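Local coordinates for S-layer domain-containing protein (Ruminiclostridium thermocellum ATCC 27405, PDB 4QVS) that is of unknown function but contains a domain of the concanavalin A-like lectin/glucanase superfamily, consistent with carbohydrate binding, and holds a sodium ion between two subunits, at residues Glu4-Met10 / Asp24-Gly30; Thr19-Lys23 / Asn31-Tyr35; Thr72-Trp76 / Ile87-Phe91; Asn97-Arg101 / Ala113-Tyr119. All coordinates share one frame; numbering follows the deposited sequence. Where two conformers were deposited one is given.

Interaction 1 (Glu4-Met10 / Asp24-Gly30); sequences ETGAWYM and DYKGNHG. With NA (sodium ion), chain C.
With its CG trans to the backbone N (chi1 168°), Asp24 brings its carboxylate against the main chain of Ala7 and Trp8, while Tyr9, its CG trans to the carbonyl carbon (chi1 -65°), swings a phenol back toward Gly30. Asp24 opens a type I turn that ends at Gly27, and an Asx turn is built into it: Lys26 N donates to Asp24 OD1 at 2.9 Å. The same oxygen receives Trp8 N at 2.8 Å, the two donors arriving over opposite faces of the carboxylate. Asn28 N reaches Asp24 OD2 at 2.9 Å, also from above the plane, and His29 N adds a weak bond. This buried carboxylate is therefore fixed in rotation by main-chain N-H groups of both segments, which would probably stabilise its charge. Next to it, Tyr25 N donates to Trp8 O at 2.9 Å.

The selenium of Met10, a selenomethionine, sits over one face of the Tyr25 ring in a Met-aromatic contact, although its closeness is doubtful because Tyr25 has two conformers. The carbonyl O of Met10 meets the sodium ion at 2.3 Å, a site shared with Asp12, Asn45, Asn47 and Asp202 of the second subunit. Strand 7-9 also pairs with a strand of that subunit, whose Asp203 takes the indole N-H of Trp8. At the other end a water joins Gly6 N to His29 NE2. Beyond the turn, Tyr9 OH donates to Gly30 O at 2.7 Å, with a C=O...donor angle of 167°.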
loop_
_atom_site.group_PDB
_atom_site.type_symbol
_atom_site.label_atom_id
_atom_site.label_comp_id
_atom_site.label_asym_id
_atom_site.label_seq_id
_atom_site.Cartn_x
_atom_site.Cartn_y
_atom_site.Cartn_z
ATOM N N GLU A 4 -16.709 15.987 -27.950
ATOM C CA GLU A 4 -15.962 15.533 -26.741
ATOM C C GLU A 4 -16.015 16.516 -25.586
ATOM O O GLU A 4 -16.503 17.642 -25.722
ATOM C CB GLU A 4 -14.482 15.275 -27.090
ATOM C CG GLU A 4 -14.259 14.001 -27.882
ATOM C CD GLU A 4 -14.766 12.793 -27.124
ATOM O OE1 GLU A 4 -15.000 12.921 -25.900
ATOM O OE2 GLU A 4 -14.943 11.721 -27.745
ATOM N N THR A 5 -15.545 16.053 -24.432
ATOM C CA THR A 5 -15.364 16.918 -23.259
ATOM C C THR A 5 -14.065 16.479 -22.584
ATOM O O THR A 5 -13.404 15.531 -23.044
ATOM C CB THR A 5 -16.546 16.899 -22.265
ATOM O OG1 THR A 5 -16.786 15.563 -21.826
ATOM C CG2 THR A 5 -17.813 17.445 -22.907
ATOM N N GLY A 6 -13.666 17.185 -21.537
ATOM C CA GLY A 6 -12.443 16.845 -20.817
ATOM C C GLY A 6 -11.180 17.410 -21.437
ATOM O O GLY A 6 -11.213 18.101 -22.460
ATOM N N ALA A 7 -10.062 17.098 -20.798
ATOM C CA ALA A 7 -8.765 17.562 -21.214
ATOM C C ALA A 7 -7.677 16.486 -21.158
ATOM O O ALA A 7 -7.797 15.457 -20.458
ATOM C CB ALA A 7 -8.367 18.722 -20.335
ATOM N N TRP A 8 -6.597 16.778 -21.874
ATOM C CA TRP A 8 -5.418 15.930 -21.927
ATOM C C TRP A 8 -4.145 16.742 -22.170
ATOM O O TRP A 8 -3.904 17.205 -23.274
ATOM C CB TRP A 8 -5.591 14.875 -23.031
ATOM C CG TRP A 8 -4.480 13.916 -23.137
ATOM C CD1 TRP A 8 -3.455 13.745 -22.269
ATOM C CD2 TRP A 8 -4.358 12.846 -24.121
ATOM N NE1 TRP A 8 -2.656 12.659 -22.685
ATOM C CE2 TRP A 8 -3.195 12.117 -23.817
ATOM C CE3 TRP A 8 -5.104 12.479 -25.249
ATOM C CZ2 TRP A 8 -2.766 10.995 -24.589
ATOM C CZ3 TRP A 8 -4.672 11.368 -26.025
ATOM C CH2 TRP A 8 -3.518 10.655 -25.684
ATOM N N TYR A 9 -3.314 16.856 -21.134
ATOM C CA TYR A 9 -2.027 17.530 -21.216
ATOM C C TYR A 9 -0.925 16.470 -21.369
ATOM O O TYR A 9 -0.668 15.682 -20.459
ATOM C CB TYR A 9 -1.803 18.427 -20.004
ATOM C CG TYR A 9 -2.824 19.555 -19.990
ATOM C CD1 TYR A 9 -2.691 20.661 -20.861
ATOM C CD2 TYR A 9 -3.955 19.470 -19.222
ATOM C CE1 TYR A 9 -3.650 21.664 -20.933
ATOM C CE2 TYR A 9 -4.903 20.504 -19.256
ATOM C CZ TYR A 9 -4.743 21.582 -20.120
ATOM O OH TYR A 9 -5.706 22.565 -20.132
HETATM N N MSE A 10 -0.295 16.481 -22.536
HETATM C CA MSE A 10 0.755 15.524 -22.867
HETATM C C MSE A 10 2.075 16.132 -22.534
HETATM O O MSE A 10 3.076 15.442 -22.505
HETATM C CB MSE A 10 0.707 15.215 -24.357
HETATM C CG MSE A 10 -0.579 14.516 -24.754
HETATM SE SE MSE A 10 -0.383 14.102 -26.673
HETATM C CE MSE A 10 0.807 12.564 -26.316
ATOM N N ASP A 24 -4.205 21.618 -24.420
ATOM C CA ASP A 24 -5.111 20.538 -24.148
ATOM C C ASP A 24 -5.336 19.810 -25.488
ATOM O O ASP A 24 -5.968 20.345 -26.369
ATOM C CB ASP A 24 -6.445 21.100 -23.710
ATOM C CG ASP A 24 -7.512 20.061 -23.691
ATOM O OD1 ASP A 24 -7.161 18.866 -23.694
ATOM O OD2 ASP A 24 -8.691 20.437 -23.670
ATOM N N TYR A 25 -4.832 18.595 -25.623
ATOM C CA TYR A 25 -5.041 17.825 -26.859
ATOM C C TYR A 25 -6.494 17.556 -27.225
ATOM O O TYR A 25 -6.801 17.316 -28.388
ATOM C CB TYR A 25 -4.283 16.517 -26.792
ATOM C CG TYR A 25 -2.857 16.726 -27.145
ATOM C CD1 TYR A 25 -1.981 17.296 -26.239
ATOM C CD2 TYR A 25 -2.392 16.401 -28.410
ATOM C CE1 TYR A 25 -0.673 17.510 -26.576
ATOM C CE2 TYR A 25 -1.079 16.612 -28.754
ATOM C CZ TYR A 25 -0.225 17.165 -27.836
ATOM O OH TYR A 25 1.076 17.366 -28.193
ATOM N N LYS A 26 -7.392 17.600 -26.246
ATOM C CA LYS A 26 -8.828 17.387 -26.524
ATOM C C LYS A 26 -9.442 18.680 -27.111
ATOM O O LYS A 26 -10.544 18.658 -27.614
ATOM C CB LYS A 26 -9.600 16.969 -25.269
ATOM C CG LYS A 26 -9.234 15.600 -24.703
ATOM C CD LYS A 26 -9.786 14.481 -25.555
ATOM C CE LYS A 26 -9.013 13.181 -25.339
ATOM N NZ LYS A 26 -9.107 12.240 -26.508
ATOM N N GLY A 27 -8.735 19.808 -27.029
ATOM C CA GLY A 27 -9.226 21.068 -27.636
ATOM C C GLY A 27 -10.500 21.523 -26.989
ATOM O O GLY A 27 -11.424 21.945 -27.671
ATOM N N ASN A 28 -10.565 21.387 -25.666
ATOM C CA ASN A 28 -11.716 21.860 -24.882
ATOM C C ASN A 28 -11.342 22.889 -23.834
ATOM O O ASN A 28 -12.222 23.554 -23.301
ATOM C CB ASN A 28 -12.425 20.711 -24.180
ATOM C CG ASN A 28 -12.985 19.685 -25.138
ATOM O OD1 ASN A 28 -12.731 18.472 -24.999
ATOM N ND2 ASN A 28 -13.736 20.150 -26.121
ATOM N N HIS A 29 -10.055 23.040 -23.530
ATOM C CA HIS A 29 -9.628 23.958 -22.478
ATOM C C HIS A 29 -8.371 24.674 -22.897
ATOM O O HIS A 29 -7.664 24.246 -23.830
ATOM C CB HIS A 29 -9.465 23.226 -21.120
ATOM C CG HIS A 29 -10.708 22.517 -20.681
ATOM N ND1 HIS A 29 -11.727 23.146 -19.988
ATOM C CD2 HIS A 29 -11.121 21.242 -20.877
ATOM C CE1 HIS A 29 -12.702 22.283 -19.766
ATOM N NE2 HIS A 29 -12.365 21.124 -20.307
ATOM N N GLY A 30 -8.136 25.806 -22.234
ATOM C CA GLY A 30 -6.949 26.616 -22.461
ATOM C C GLY A 30 -5.647 25.925 -22.122
ATOM O O GLY A 30 -5.612 24.763 -21.654
HETATM NA NA NA C . 4.317 13.510 -22.476
HETATM O O HOH W 1 -14.494 19.659 -21.028
HETATM O O HOH W 2 2.756 12.553 -23.333
#

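Interaction 2 (Thr19-Lys23 / Asn31-Tyr35); sequences TNEFK and NAVLY
Asn31 starts the pairing through its side chain: ND2 donates to Glu21 OE1 at 3.0 Å, almost straight (172°). The carboxylate oxygen lies close to the amide plane and is met on its anti side, and the two flat groups are turned 54° against each other. The amide oxygen of the same residue rests near Lys23, with Asn31 OD1 3.5 Å from Lys23 CA.

Ala32 follows with two backbone bonds to Phe22, Ala32 N to Phe22 O at 2.7 Å and Phe22 N to Ala32 O at 3.0 Å, making a hydrogen-bonded antiparallel pair. Its methyl is buried against Phe11, Val58 and Leu60. Here the chain forms a beta hairpin of strands 21-22 and 32-35, and strand 57-60 adds a third, antiparallel strand along the far edge of 32-35.

Val33 stands opposite Glu21 in a non-hydrogen-bonded pair, its side chain on the Glu21 side of the sheet. Asn20 CG lies between its own backbone N and carbonyl carbon (chi1 56°), which sets the amide alongside Val33, ND2 being 3.9 Å from Val33 CG1. Leu34 N then donates to Asn20 O at 3.0 Å. On the face shared with Ala32, Leu34 CB comes to the edge of the Phe22 ring, 4.0 Å from Phe22 CE2.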
loop_
_atom_site.group_PDB
_atom_site.type_symbol
_atom_site.label_atom_id
_atom_site.label_comp_id
_atom_site.label_asym_id
_atom_site.label_seq_id
_atom_site.Cartn_x
_atom_site.Cartn_y
_atom_site.Cartn_z
ATOM N N THR A 19 7.236 29.756 -24.347
ATOM C CA THR A 19 8.200 28.897 -23.758
ATOM C C THR A 19 7.612 28.003 -22.653
ATOM O O THR A 19 8.243 27.045 -22.219
ATOM C CB THR A 19 9.264 29.833 -23.163
ATOM O OG1 THR A 19 8.624 30.867 -22.386
ATOM C CG2 THR A 19 10.005 30.530 -24.295
ATOM N N ASN A 20 6.389 28.268 -22.223
ATOM C CA ASN A 20 5.842 27.563 -21.080
ATOM C C ASN A 20 4.392 27.196 -21.171
ATOM O O ASN A 20 3.810 26.823 -20.167
ATOM C CB ASN A 20 6.042 28.426 -19.825
ATOM C CG ASN A 20 5.421 29.810 -19.974
ATOM O OD1 ASN A 20 4.898 30.168 -21.029
ATOM N ND2 ASN A 20 5.516 30.598 -18.938
ATOM N N GLU A 21 3.802 27.240 -22.359
ATOM C CA GLU A 21 2.405 26.879 -22.497
ATOM C C GLU A 21 2.238 25.539 -23.191
ATOM O O GLU A 21 2.926 25.238 -24.146
ATOM C CB GLU A 21 1.615 27.975 -23.191
ATOM C CG GLU A 21 1.546 29.220 -22.331
ATOM C CD GLU A 21 0.753 30.341 -22.956
ATOM O OE1 GLU A 21 -0.355 30.109 -23.479
ATOM O OE2 GLU A 21 1.254 31.459 -22.896
ATOM N N PHE A 22 1.312 24.756 -22.665
ATOM C CA PHE A 22 1.037 23.408 -23.140
ATOM C C PHE A 22 -0.459 23.210 -23.363
ATOM O O PHE A 22 -1.298 23.430 -22.476
ATOM C CB PHE A 22 1.620 22.413 -22.150
ATOM C CG PHE A 22 3.113 22.503 -22.058
ATOM C CD1 PHE A 22 3.917 21.828 -22.964
ATOM C CD2 PHE A 22 3.713 23.315 -21.107
ATOM C CE1 PHE A 22 5.299 21.942 -22.911
ATOM C CE2 PHE A 22 5.100 23.444 -21.055
ATOM C CZ PHE A 22 5.896 22.751 -21.940
ATOM N N LYS A 23 -0.793 22.811 -24.576
ATOM C CA LYS A 23 -2.192 22.712 -24.966
ATOM C C LYS A 23 -2.885 21.488 -24.446
ATOM O O LYS A 23 -2.248 20.480 -24.050
ATOM C CB LYS A 23 -2.323 22.696 -26.496
ATOM C CG LYS A 23 -1.835 21.401 -27.127
ATOM C CD LYS A 23 -2.110 21.348 -28.612
ATOM C CE LYS A 23 -1.539 20.049 -29.173
ATOM N NZ LYS A 23 -1.902 19.850 -30.599
ATOM N N ASN A 31 -4.566 26.659 -22.345
ATOM C CA ASN A 31 -3.251 26.132 -22.143
ATOM C C ASN A 31 -2.871 25.982 -20.694
ATOM O O ASN A 31 -3.223 26.828 -19.871
ATOM C CB ASN A 31 -2.237 27.019 -22.838
ATOM C CG ASN A 31 -2.442 27.066 -24.332
ATOM O OD1 ASN A 31 -3.030 26.138 -24.904
ATOM N ND2 ASN A 31 -1.967 28.139 -24.978
ATOM N N ALA A 32 -2.213 24.862 -20.375
ATOM C CA ALA A 32 -1.610 24.705 -19.045
ATOM C C ALA A 32 -0.365 25.576 -19.024
ATOM O O ALA A 32 0.294 25.701 -20.030
ATOM C CB ALA A 32 -1.240 23.255 -18.768
ATOM N N VAL A 33 -0.033 26.197 -17.898
ATOM C CA VAL A 33 1.158 26.992 -17.832
ATOM C C VAL A 33 2.137 26.390 -16.837
ATOM O O VAL A 33 1.817 26.182 -15.661
ATOM C CB VAL A 33 0.818 28.468 -17.422
ATOM C CG1 VAL A 33 2.071 29.325 -17.501
ATOM C CG2 VAL A 33 -0.256 29.026 -18.354
ATOM N N LEU A 34 3.375 26.234 -17.281
ATOM C CA LEU A 34 4.437 25.659 -16.464
ATOM C C LEU A 34 5.330 26.737 -15.878
ATOM O O LEU A 34 5.765 27.598 -16.616
ATOM C CB LEU A 34 5.345 24.760 -17.335
ATOM C CG LEU A 34 6.610 24.169 -16.663
ATOM C CD1 LEU A 34 6.221 23.420 -15.410
ATOM C CD2 LEU A 34 7.423 23.232 -17.588
ATOM N N TYR A 35 5.610 26.643 -14.574
ATOM C CA TYR A 35 6.547 27.507 -13.879
ATOM C C TYR A 35 7.647 26.556 -13.363
ATOM O O TYR A 35 7.506 25.908 -12.326
ATOM C CB TYR A 35 5.850 28.282 -12.766
ATOM C CG TYR A 35 4.716 29.169 -13.286
ATOM C CD1 TYR A 35 4.957 30.448 -13.754
ATOM C CD2 TYR A 35 3.429 28.689 -13.334
ATOM C CE1 TYR A 35 3.919 31.261 -14.224
ATOM C CE2 TYR A 35 2.398 29.455 -13.813
ATOM C CZ TYR A 35 2.652 30.741 -14.255
ATOM O OH TYR A 35 1.597 31.444 -14.692
#

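Interaction 3 (Thr72-Trp76 / Ile87-Phe91); sequences TIAFW and IFDFF
Strand 72-76, carrying Ile73 and Phe75, and strand 88-91, which Ile87 leads into, face each other with axes 10.9 Å apart and directions 153° apart, too distant for backbone pairing, so side chains bridge the space as between the layers of a concanavalin A-like beta sandwich. A classic beta bulge, in which Ile87 and Phe88 both lie opposite Leu102, lets these two successive residues point toward strand 72-76.

Ile73 and Phe88 approach from opposite directions, and the ring touches both branches of the isoleucine: Phe88 CZ lies 3.4 Å from Ile73 CD1, and Phe88 CE2 lies 3.6 Å from Ile73 CG2. Ile73 CD1 also touches Phe90 CE2 at 3.7 Å, so a single methyl is shared by two rings. Phe75 has CG between its backbone N and carbonyl carbon (chi1 54°), a position that carries the ring across to Ile87, with Phe75 CZ 3.6 Å from Ile87 CG2. Its CE1 meets the edge of the Phe88 ring, 4.0 Å from Phe88 CD2.

Phe204 of the second subunit also packs on Ile73, and both strands pair with that subunit, carrying the sheets across the interface. No polar bond joins the segments, so between them the contact rests on close packing of buried apolar side chains.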
loop_
_atom_site.group_PDB
_atom_site.type_symbol
_atom_site.label_atom_id
_atom_site.label_comp_id
_atom_site.label_asym_id
_atom_site.label_seq_id
_atom_site.Cartn_x
_atom_site.Cartn_y
_atom_site.Cartn_z
ATOM N N THR A 72 -13.280 11.935 -13.468
ATOM C CA THR A 72 -12.025 11.245 -13.305
ATOM C C THR A 72 -10.848 12.180 -13.531
ATOM O O THR A 72 -10.853 13.009 -14.428
ATOM C CB THR A 72 -11.887 10.030 -14.286
ATOM O OG1 THR A 72 -13.006 9.164 -14.151
ATOM C CG2 THR A 72 -10.637 9.262 -13.999
ATOM N N ILE A 73 -9.859 12.080 -12.665
ATOM C CA ILE A 73 -8.617 12.747 -12.849
ATOM C C ILE A 73 -7.561 11.670 -12.858
ATOM O O ILE A 73 -7.425 10.915 -11.876
ATOM C CB ILE A 73 -8.274 13.728 -11.717
ATOM C CG1 ILE A 73 -9.346 14.811 -11.664
ATOM C CG2 ILE A 73 -6.910 14.344 -12.018
ATOM C CD1 ILE A 73 -9.289 15.659 -10.419
ATOM N N ALA A 74 -6.761 11.652 -13.912
ATOM C CA ALA A 74 -5.785 10.595 -14.047
ATOM C C ALA A 74 -4.537 11.105 -14.689
ATOM O O ALA A 74 -4.576 11.925 -15.596
ATOM C CB ALA A 74 -6.383 9.469 -14.855
ATOM N N PHE A 75 -3.413 10.594 -14.224
ATOM C CA PHE A 75 -2.160 11.012 -14.753
ATOM C C PHE A 75 -1.084 10.043 -14.365
ATOM O O PHE A 75 -1.239 9.248 -13.466
ATOM C CB PHE A 75 -1.806 12.367 -14.148
ATOM C CG PHE A 75 -1.836 12.350 -12.647
ATOM C CD1 PHE A 75 -3.041 12.488 -11.966
ATOM C CD2 PHE A 75 -0.672 12.124 -11.918
ATOM C CE1 PHE A 75 -3.079 12.438 -10.587
ATOM C CE2 PHE A 75 -0.708 12.059 -10.540
ATOM C CZ PHE A 75 -1.907 12.210 -9.877
ATOM N N TRP A 76 0.054 10.210 -14.996
ATOM C CA TRP A 76 1.236 9.461 -14.624
ATOM C C TRP A 76 2.100 10.354 -13.767
ATOM O O TRP A 76 2.225 11.547 -14.068
ATOM C CB TRP A 76 2.036 9.136 -15.871
ATOM C CG TRP A 76 1.527 7.996 -16.606
ATOM C CD1 TRP A 76 0.665 7.989 -17.667
ATOM C CD2 TRP A 76 1.903 6.619 -16.366
ATOM N NE1 TRP A 76 0.466 6.664 -18.098
ATOM C CE2 TRP A 76 1.215 5.820 -17.311
ATOM C CE3 TRP A 76 2.741 6.001 -15.434
ATOM C CZ2 TRP A 76 1.345 4.398 -17.350
ATOM C CZ3 TRP A 76 2.874 4.573 -15.467
ATOM C CH2 TRP A 76 2.177 3.803 -16.427
ATOM N N ILE A 87 -0.303 17.140 -4.909
ATOM C CA ILE A 87 -0.141 16.648 -6.259
ATOM C C ILE A 87 -1.016 17.491 -7.177
ATOM O O ILE A 87 -0.553 17.951 -8.218
ATOM C CB ILE A 87 -0.505 15.149 -6.363
ATOM C CG1 ILE A 87 0.450 14.304 -5.498
ATOM C CG2 ILE A 87 -0.403 14.739 -7.813
ATOM C CD1 ILE A 87 0.104 12.830 -5.437
ATOM N N PHE A 88 -2.295 17.632 -6.826
ATOM C CA PHE A 88 -3.196 18.548 -7.533
ATOM C C PHE A 88 -4.165 19.228 -6.546
ATOM O O PHE A 88 -4.444 18.725 -5.440
ATOM C CB PHE A 88 -3.933 17.947 -8.756
ATOM C CG PHE A 88 -5.009 16.957 -8.434
ATOM C CD1 PHE A 88 -6.176 17.331 -7.790
ATOM C CD2 PHE A 88 -4.891 15.625 -8.868
ATOM C CE1 PHE A 88 -7.163 16.421 -7.504
ATOM C CE2 PHE A 88 -5.891 14.729 -8.616
ATOM C CZ PHE A 88 -7.026 15.109 -7.938
ATOM N N ASP A 89 -4.720 20.341 -6.972
ATOM C CA ASP A 89 -5.631 21.111 -6.100
ATOM C C ASP A 89 -6.491 21.943 -7.010
ATOM O O ASP A 89 -5.993 22.623 -7.880
ATOM C CB ASP A 89 -4.799 21.881 -5.094
ATOM C CG ASP A 89 -5.591 22.833 -4.239
ATOM O OD1 ASP A 89 -6.783 22.659 -4.002
ATOM O OD2 ASP A 89 -4.934 23.717 -3.685
ATOM N N PHE A 90 -7.797 21.736 -6.876
ATOM C CA PHE A 90 -8.798 22.444 -7.600
ATOM C C PHE A 90 -9.627 23.048 -6.491
ATOM O O PHE A 90 -10.181 22.347 -5.637
ATOM C CB PHE A 90 -9.637 21.546 -8.495
ATOM C CG PHE A 90 -8.837 20.862 -9.577
ATOM C CD1 PHE A 90 -8.584 21.485 -10.780
ATOM C CD2 PHE A 90 -8.321 19.592 -9.365
ATOM C CE1 PHE A 90 -7.842 20.839 -11.775
ATOM C CE2 PHE A 90 -7.585 18.937 -10.356
ATOM C CZ PHE A 90 -7.342 19.562 -11.555
ATOM N N PHE A 91 -9.706 24.369 -6.501
ATOM C CA PHE A 91 -10.315 25.091 -5.381
ATOM C C PHE A 91 -11.129 26.316 -5.846
ATOM O O PHE A 91 -10.877 26.871 -6.894
ATOM C CB PHE A 91 -9.181 25.514 -4.421
ATOM C CG PHE A 91 -8.103 26.387 -5.061
ATOM C CD1 PHE A 91 -7.077 25.831 -5.805
ATOM C CD2 PHE A 91 -8.112 27.770 -4.879
ATOM C CE1 PHE A 91 -6.107 26.615 -6.385
ATOM C CE2 PHE A 91 -7.142 28.579 -5.464
ATOM C CZ PHE A 91 -6.132 28.009 -6.212
#

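Interaction 4 (Asn97-Arg101 / Ala113-Tyr119); sequences NKYMR and AMTQSGY
Thr115 OG1 is gripped twice while its sister methyl lies on Tyr99: Ser117 N donates to it at 2.9 Å, forming an ST turn, and the hydroxyl itself donates to Gly118 O at 2.8 Å. With OG1 trans to the backbone N (chi1 -172°), Thr115 CG2 is directed over one face of the Tyr99 ring, 3.5 Å from the centroid, a CH-pi contact. Gly118 N donates to Asn97 O at 2.8 Å, on a lone pair of that carbonyl, which ties the turn back to the start of the partner segment.

Backbone bonds join Tyr99 with Thr115 and Arg101 with Ala113 in hydrogen-bonded pairs; between them lies the non-hydrogen-bonded pair Met100 and Met114. These two selenomethionines run side by side on the other face of the sheet, Met100 SE 3.7 Å from Met114 CE.

On the Tyr99 face, the Arg101 guanidinium is covered in part by the Tyr99 ring and meets Tyr119 edge to edge, Arg101 NH2 lying 3.7 Å from Tyr119 CD1 with the planes 79° apart. Glu122 is hydrogen-bonded to Tyr99 OH and forms a salt bridge with Arg101 NH2, whereas Arg101 NH1 makes a salt bridge to Asp190 of the second subunit. Altogether this is an antiparallel beta hairpin, strands 99-104 and 110-115, within a sheet of the concanavalin A-like domain.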
loop_
_atom_site.group_PDB
_atom_site.type_symbol
_atom_site.label_atom_id
_atom_site.label_comp_id
_atom_site.label_asym_id
_atom_site.label_seq_id
_atom_site.Cartn_x
_atom_site.Cartn_y
_atom_site.Cartn_z
ATOM N N ASN A 97 -11.857 27.488 1.520
ATOM C CA ASN A 97 -12.321 26.307 2.277
ATOM C C ASN A 97 -13.250 25.354 1.506
ATOM O O ASN A 97 -13.929 24.520 2.092
ATOM C CB ASN A 97 -12.972 26.795 3.597
ATOM C CG ASN A 97 -14.234 27.630 3.369
ATOM O OD1 ASN A 97 -14.423 28.269 2.330
ATOM N ND2 ASN A 97 -15.096 27.615 4.337
ATOM N N LYS A 98 -13.233 25.501 0.179
ATOM C CA LYS A 98 -14.039 24.762 -0.764
ATOM C C LYS A 98 -13.068 24.279 -1.842
ATOM O O LYS A 98 -12.639 25.051 -2.714
ATOM C CB LYS A 98 -15.106 25.647 -1.387
ATOM C CG LYS A 98 -16.312 25.927 -0.500
ATOM C CD LYS A 98 -17.443 26.548 -1.330
ATOM C CE LYS A 98 -18.673 26.885 -0.509
ATOM N NZ LYS A 98 -18.418 27.959 0.487
ATOM N N TYR A 99 -12.714 23.005 -1.784
ATOM C CA TYR A 99 -11.690 22.508 -2.689
ATOM C C TYR A 99 -11.617 20.993 -2.686
ATOM O O TYR A 99 -12.253 20.355 -1.845
ATOM C CB TYR A 99 -10.309 23.029 -2.232
ATOM C CG TYR A 99 -9.831 22.604 -0.826
ATOM C CD1 TYR A 99 -9.138 21.392 -0.619
ATOM C CD2 TYR A 99 -10.014 23.436 0.273
ATOM C CE1 TYR A 99 -8.699 21.021 0.643
ATOM C CE2 TYR A 99 -9.578 23.094 1.531
ATOM C CZ TYR A 99 -8.917 21.884 1.714
ATOM O OH TYR A 99 -8.484 21.576 2.963
HETATM N N MSE A 100 -10.836 20.453 -3.632
HETATM C CA MSE A 100 -10.528 19.020 -3.656
HETATM C C MSE A 100 -9.074 18.993 -4.030
HETATM O O MSE A 100 -8.622 19.763 -4.866
HETATM C CB MSE A 100 -11.540 18.183 -4.417
HETATM C CG MSE A 100 -11.295 18.169 -5.910
HETATM SE SE MSE A 100 -12.947 17.607 -6.807
HETATM C CE MSE A 100 -11.852 17.641 -8.381
ATOM N N ARG A 101 -8.319 18.143 -3.341
ATOM C CA ARG A 101 -6.889 18.110 -3.453
ATOM C C ARG A 101 -6.298 16.679 -3.299
ATOM O O ARG A 101 -6.665 15.963 -2.380
ATOM C CB ARG A 101 -6.411 18.948 -2.306
ATOM C CG ARG A 101 -4.931 19.185 -2.217
ATOM C CD ARG A 101 -4.657 20.305 -1.222
ATOM N NE ARG A 101 -5.107 19.994 0.151
ATOM C CZ ARG A 101 -4.752 20.694 1.228
ATOM N NH1 ARG A 101 -3.971 21.750 1.112
ATOM N NH2 ARG A 101 -5.190 20.343 2.445
ATOM N N ALA A 113 -8.825 14.365 -0.914
ATOM C CA ALA A 113 -9.694 15.083 0.033
ATOM C C ALA A 113 -10.598 16.036 -0.709
ATOM O O ALA A 113 -10.179 16.617 -1.703
ATOM C CB ALA A 113 -8.871 15.870 1.024
HETATM N N MSE A 114 -11.847 16.132 -0.253
HETATM C CA MSE A 114 -12.843 17.061 -0.768
HETATM C C MSE A 114 -13.402 17.686 0.455
HETATM O O MSE A 114 -13.630 16.978 1.460
HETATM C CB MSE A 114 -14.043 16.393 -1.431
HETATM C CG MSE A 114 -13.648 15.457 -2.585
HETATM SE SE MSE A 114 -15.122 15.144 -3.841
HETATM C CE MSE A 114 -15.569 17.004 -4.285
ATOM N N THR A 115 -13.611 19.005 0.405
ATOM C CA THR A 115 -14.205 19.707 1.524
ATOM C C THR A 115 -14.950 20.934 1.055
ATOM O O THR A 115 -14.676 21.562 0.003
ATOM C CB THR A 115 -13.192 20.147 2.603
ATOM O OG1 THR A 115 -13.874 20.656 3.748
ATOM C CG2 THR A 115 -12.299 21.217 2.113
ATOM N N GLN A 116 -15.923 21.230 1.883
ATOM C CA GLN A 116 -16.778 22.354 1.754
ATOM C C GLN A 116 -16.642 23.176 3.065
ATOM O O GLN A 116 -17.235 24.224 3.174
ATOM C CB GLN A 116 -18.202 21.826 1.559
ATOM C CG GLN A 116 -19.143 22.765 0.832
ATOM C CD GLN A 116 -20.499 22.132 0.538
ATOM O OE1 GLN A 116 -20.848 21.902 -0.629
ATOM N NE2 GLN A 116 -21.249 21.812 1.594
ATOM N N SER A 117 -15.843 22.732 4.041
ATOM C CA SER A 117 -15.722 23.489 5.282
ATOM C C SER A 117 -14.288 23.592 5.743
ATOM O O SER A 117 -13.981 23.437 6.925
ATOM C CB SER A 117 -16.604 22.881 6.357
ATOM O OG SER A 117 -16.136 21.594 6.686
ATOM N N GLY A 118 -13.395 23.860 4.803
ATOM C CA GLY A 118 -11.985 24.014 5.111
ATOM C C GLY A 118 -11.269 22.710 5.460
ATOM O O GLY A 118 -11.820 21.588 5.349
ATOM N N TYR A 119 -10.031 22.899 5.894
ATOM C CA TYR A 119 -9.119 21.821 6.222
ATOM C C TYR A 119 -9.685 20.822 7.219
ATOM O O TYR A 119 -9.520 19.633 7.034
ATOM C CB TYR A 119 -7.761 22.384 6.687
ATOM C CG TYR A 119 -6.741 21.309 7.059
ATOM C CD1 TYR A 119 -6.105 20.546 6.069
ATOM C CD2 TYR A 119 -6.400 21.068 8.398
ATOM C CE1 TYR A 119 -5.189 19.570 6.398
ATOM C CE2 TYR A 119 -5.471 20.099 8.742
ATOM C CZ TYR A 119 -4.881 19.345 7.741
ATOM O OH TYR A 119 -3.975 18.392 8.071
#

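From the N terminus, strand 7-9 meets the 24-30 loop in interaction 1, closing the first loop of the chain. Interaction 2 joins 19-23 to 31-35 and crosses interaction 1, since their segments alternate; the two touch where the Tyr9 ring packs on the backbone of Phe22 and Lys23. Interactions 3 and 4 follow in series. Interaction 3 links the facing strands 71-79 and 85-91, and interaction 4 closes the 99-104/110-115 hairpin, which lies next to strand 85-91 in one sheet, Met100 N probably bonding to Phe90 O. Interactions 1, 3 and 4 all border the second subunit, whose strands extend the sheets at interactions 1 and 3; interaction 2 does not touch it.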